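Local coordinates for protein nucleoporin nup120 (Schizosaccharomyces pombe, PDB 4GQ2) that serves as a structural component of the nuclear pore complex, whose nucleoporins build the pore and can dock transport factors, at residues A470-E482 and Y495-A507. Sequence-based numbering, arbitrary orientation.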
# COMPACT_ATOMS: atom_id res chain seq x y z
N ALA A 470 -6.03 4.23 14.75
CA ALA A 470 -6.16 3.87 16.15
C ALA A 470 -4.79 3.51 16.71
O ALA A 470 -4.47 3.88 17.84
CB ALA A 470 -7.16 2.73 16.31
N VAL A 471 -3.99 2.79 15.92
CA VAL A 471 -2.63 2.44 16.30
C VAL A 471 -1.80 3.70 16.48
O VAL A 471 -1.21 3.89 17.54
CB VAL A 471 -1.95 1.48 15.29
CG1 VAL A 471 -0.45 1.41 15.52
CG2 VAL A 471 -2.52 0.08 15.40
N LEU A 472 -1.79 4.56 15.46
CA LEU A 472 -1.03 5.80 15.52
C LEU A 472 -1.50 6.67 16.69
O LEU A 472 -0.69 7.21 17.45
CB LEU A 472 -1.12 6.59 14.21
CG LEU A 472 -0.30 7.90 14.15
CD1 LEU A 472 0.14 8.24 12.73
CD2 LEU A 472 -1.05 9.08 14.76
N SER A 473 -2.82 6.82 16.80
CA SER A 473 -3.41 7.65 17.84
C SER A 473 -3.00 7.20 19.23
O SER A 473 -2.64 8.01 20.06
CB SER A 473 -4.94 7.65 17.72
OG SER A 473 -5.52 8.34 18.82
N SER A 474 -3.05 5.89 19.48
CA SER A 474 -2.77 5.38 20.81
C SER A 474 -1.28 5.47 21.19
O SER A 474 -0.95 5.66 22.36
CB SER A 474 -3.28 3.94 20.95
OG SER A 474 -2.45 3.04 20.25
N ILE A 475 -0.39 5.35 20.20
CA ILE A 475 1.04 5.56 20.44
C ILE A 475 1.39 7.03 20.65
O ILE A 475 2.12 7.37 21.58
CB ILE A 475 1.90 4.95 19.31
CG1 ILE A 475 2.13 3.47 19.60
CG2 ILE A 475 3.25 5.65 19.20
CD1 ILE A 475 2.25 2.63 18.36
N VAL A 476 0.83 7.90 19.81
CA VAL A 476 1.06 9.35 19.91
C VAL A 476 0.53 9.91 21.24
O VAL A 476 1.11 10.83 21.80
CB VAL A 476 0.50 10.11 18.67
CG1 VAL A 476 0.54 11.62 18.85
CG2 VAL A 476 1.31 9.73 17.44
N SER A 477 -0.54 9.31 21.76
CA SER A 477 -1.17 9.77 23.00
C SER A 477 -0.38 9.40 24.26
O SER A 477 -0.52 10.05 25.29
CB SER A 477 -2.59 9.21 23.12
OG SER A 477 -2.55 7.82 23.35
N THR A 478 0.45 8.36 24.19
CA THR A 478 1.24 7.94 25.35
C THR A 478 2.54 8.70 25.49
O THR A 478 3.16 8.68 26.55
CB THR A 478 1.57 6.42 25.33
OG1 THR A 478 2.26 6.08 24.12
CG2 THR A 478 0.31 5.58 25.46
N ILE A 479 2.98 9.38 24.43
CA ILE A 479 4.29 10.01 24.44
C ILE A 479 4.21 11.50 24.70
O ILE A 479 3.55 12.24 23.97
CB ILE A 479 5.11 9.70 23.16
CG1 ILE A 479 5.06 8.20 22.83
CG2 ILE A 479 6.54 10.17 23.30
CD1 ILE A 479 5.45 7.28 23.97
N GLN A 480 4.89 11.94 25.76
CA GLN A 480 4.80 13.32 26.21
C GLN A 480 6.02 14.12 25.80
O GLN A 480 7.15 13.64 25.89
CB GLN A 480 4.61 13.37 27.73
CG GLN A 480 3.33 12.69 28.21
CD GLN A 480 3.18 12.71 29.72
OE1 GLN A 480 4.05 13.19 30.45
NE2 GLN A 480 2.05 12.20 30.20
N ILE A 481 5.78 15.35 25.34
CA ILE A 481 6.84 16.27 24.97
C ILE A 481 7.21 17.15 26.17
O ILE A 481 6.34 17.68 26.86
CB ILE A 481 6.46 17.11 23.74
CG1 ILE A 481 7.66 17.91 23.23
CG2 ILE A 481 5.26 18.01 24.03
CD1 ILE A 481 7.46 18.56 21.87
N GLU A 482 8.51 17.28 26.41
CA GLU A 482 9.01 18.03 27.56
C GLU A 482 9.76 19.30 27.19
O GLU A 482 10.48 19.33 26.19
CB GLU A 482 9.88 17.13 28.43
CG GLU A 482 9.07 16.34 29.44
CD GLU A 482 9.81 15.14 29.98
OE1 GLU A 482 10.30 14.33 29.16
OE2 GLU A 482 9.88 15.00 31.22
N TYR A 495 11.74 13.74 22.57
CA TYR A 495 10.42 13.32 22.10
C TYR A 495 10.57 12.30 20.97
O TYR A 495 9.97 11.22 21.03
CB TYR A 495 9.60 14.52 21.64
CG TYR A 495 8.24 14.12 21.13
CD1 TYR A 495 7.25 13.68 22.01
CD2 TYR A 495 7.94 14.17 19.77
CE1 TYR A 495 6.00 13.29 21.55
CE2 TYR A 495 6.69 13.79 19.30
CZ TYR A 495 5.73 13.35 20.20
OH TYR A 495 4.49 12.98 19.75
N LYS A 496 11.39 12.63 19.98
CA LYS A 496 11.66 11.75 18.85
C LYS A 496 12.10 10.37 19.32
O LYS A 496 11.53 9.36 18.91
CB LYS A 496 12.70 12.36 17.91
CG LYS A 496 12.19 13.60 17.17
CD LYS A 496 13.30 14.24 16.34
CE LYS A 496 12.89 15.61 15.82
NZ LYS A 496 11.81 15.54 14.79
N ARG A 497 13.09 10.33 20.22
CA ARG A 497 13.63 9.07 20.72
C ARG A 497 12.56 8.23 21.43
O ARG A 497 12.44 7.02 21.18
CB ARG A 497 14.84 9.32 21.63
CG ARG A 497 15.60 8.07 22.04
CD ARG A 497 16.71 8.38 23.05
NE ARG A 497 16.19 8.83 24.34
CZ ARG A 497 15.78 8.03 25.32
NH1 ARG A 497 15.83 6.71 25.19
NH2 ARG A 497 15.31 8.56 26.44
N LEU A 498 11.77 8.87 22.30
CA LEU A 498 10.73 8.15 23.04
C LEU A 498 9.60 7.68 22.12
O LEU A 498 9.10 6.56 22.28
CB LEU A 498 10.18 8.99 24.20
CG LEU A 498 11.09 9.37 25.37
CD1 LEU A 498 10.38 10.38 26.26
CD2 LEU A 498 11.51 8.15 26.20
N LEU A 499 9.21 8.51 21.16
CA LEU A 499 8.21 8.12 20.16
C LEU A 499 8.70 6.90 19.36
O LEU A 499 7.94 5.95 19.15
CB LEU A 499 7.88 9.30 19.22
CG LEU A 499 6.77 9.15 18.16
CD1 LEU A 499 5.40 8.91 18.77
CD2 LEU A 499 6.72 10.37 17.25
N TYR A 500 9.96 6.93 18.94
CA TYR A 500 10.57 5.84 18.18
C TYR A 500 10.49 4.53 18.97
O TYR A 500 10.08 3.50 18.43
CB TYR A 500 12.03 6.16 17.82
CG TYR A 500 12.70 5.11 16.96
CD1 TYR A 500 13.19 3.92 17.51
CD2 TYR A 500 12.84 5.30 15.59
CE1 TYR A 500 13.79 2.95 16.72
CE2 TYR A 500 13.45 4.34 14.79
CZ TYR A 500 13.92 3.17 15.36
OH TYR A 500 14.52 2.23 14.56
N ASN A 501 10.89 4.60 20.24
CA ASN A 501 10.93 3.41 21.10
C ASN A 501 9.56 2.82 21.39
O ASN A 501 9.41 1.60 21.49
CB ASN A 501 11.65 3.73 22.42
CG ASN A 501 13.13 4.03 22.24
OD1 ASN A 501 13.72 3.76 21.19
ND2 ASN A 501 13.74 4.60 23.26
N GLU A 502 8.56 3.67 21.53
CA GLU A 502 7.20 3.18 21.70
C GLU A 502 6.73 2.43 20.45
O GLU A 502 6.18 1.34 20.54
CB GLU A 502 6.24 4.32 22.07
CG GLU A 502 4.86 3.85 22.53
CD GLU A 502 4.87 3.03 23.82
OE1 GLU A 502 3.78 2.72 24.33
OE2 GLU A 502 5.95 2.68 24.33
N TRP A 503 6.96 3.02 19.28
CA TRP A 503 6.65 2.33 18.02
C TRP A 503 7.37 1.01 17.94
O TRP A 503 6.76 -0.01 17.64
CB TRP A 503 7.02 3.20 16.83
CG TRP A 503 5.99 4.23 16.44
CD1 TRP A 503 6.06 5.60 16.61
CD2 TRP A 503 4.69 3.99 15.80
NE1 TRP A 503 4.93 6.21 16.12
CE2 TRP A 503 4.07 5.30 15.63
CE3 TRP A 503 4.01 2.85 15.36
CZ2 TRP A 503 2.82 5.45 15.04
CZ3 TRP A 503 2.75 3.02 14.78
CH2 TRP A 503 2.17 4.28 14.62
N GLU A 504 8.67 1.02 18.26
CA GLU A 504 9.45 -0.21 18.28
C GLU A 504 8.85 -1.30 19.17
O GLU A 504 8.74 -2.46 18.75
CB GLU A 504 10.89 0.05 18.69
CG GLU A 504 11.75 -1.21 18.66
CD GLU A 504 13.23 -0.90 18.58
OE1 GLU A 504 13.72 -0.14 19.43
OE2 GLU A 504 13.88 -1.43 17.65
N ARG A 505 8.46 -0.94 20.39
CA ARG A 505 7.86 -1.90 21.32
C ARG A 505 6.61 -2.50 20.73
O ARG A 505 6.39 -3.71 20.79
CB ARG A 505 7.52 -1.25 22.66
CG ARG A 505 8.70 -1.06 23.59
CD ARG A 505 8.31 -0.34 24.87
NE ARG A 505 9.47 0.35 25.42
CZ ARG A 505 9.66 1.66 25.41
NH1 ARG A 505 8.72 2.48 24.93
NH2 ARG A 505 10.78 2.17 25.92
N PHE A 506 5.77 -1.64 20.15
CA PHE A 506 4.53 -2.09 19.55
C PHE A 506 4.80 -3.07 18.41
O PHE A 506 4.16 -4.12 18.33
CB PHE A 506 3.71 -0.90 19.06
CG PHE A 506 2.34 -1.29 18.61
CD1 PHE A 506 1.34 -1.54 19.54
CD2 PHE A 506 2.06 -1.45 17.26
CE1 PHE A 506 0.07 -1.92 19.12
CE2 PHE A 506 0.80 -1.83 16.83
CZ PHE A 506 -0.20 -2.06 17.76
N ALA A 507 5.78 -2.74 17.56
CA ALA A 507 6.16 -3.60 16.45
C ALA A 507 6.68 -4.95 16.93
O ALA A 507 6.36 -5.99 16.34
CB ALA A 507 7.20 -2.91 15.57
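Ile475 faces Glu502 where helix 470-478 and helix 495-507 run antiparallel but splayed, their axes at 135° and 9.8 Å apart; the extended chain from Ile479 to Ile481 then continues along the second helix as far as Tyr495. Ile475 illustrates how one branched side chain can fill such a crossing, as a knob in the hole formed by Leu499, Glu502, Trp503 and Phe506. Both arms rest on one face of the indole, CD1 over the rim of the six-membered ring, 3.5 Å from Trp503 CE3, while CG2 makes a CH-pi contact 3.7 Å from the five-membered ring's centroid. Val471 CG1 touches both aromatics obliquely, 3.7 Å from Trp503 CZ3 and from Phe506 CE2. With an alanine in place of Trp503, Ile475 would probably lose the surface beneath both arms, and Ser420 its indole N-H partner. With CG1 beside the backbone N (chi1 -47°), Ile479 turns CG2 anti to that N and onto Tyr495 CE1, 3.6 Å away; CD1 rests on Glu502 CB. Glu502 OE2 forms a salt bridge with Arg505 NH1 of its own helix. Helices 464-478 and 492-515 thus make a largely apolar contact with a single knob-into-hole, helix 419-428 also packing against Leu499 and Trp503.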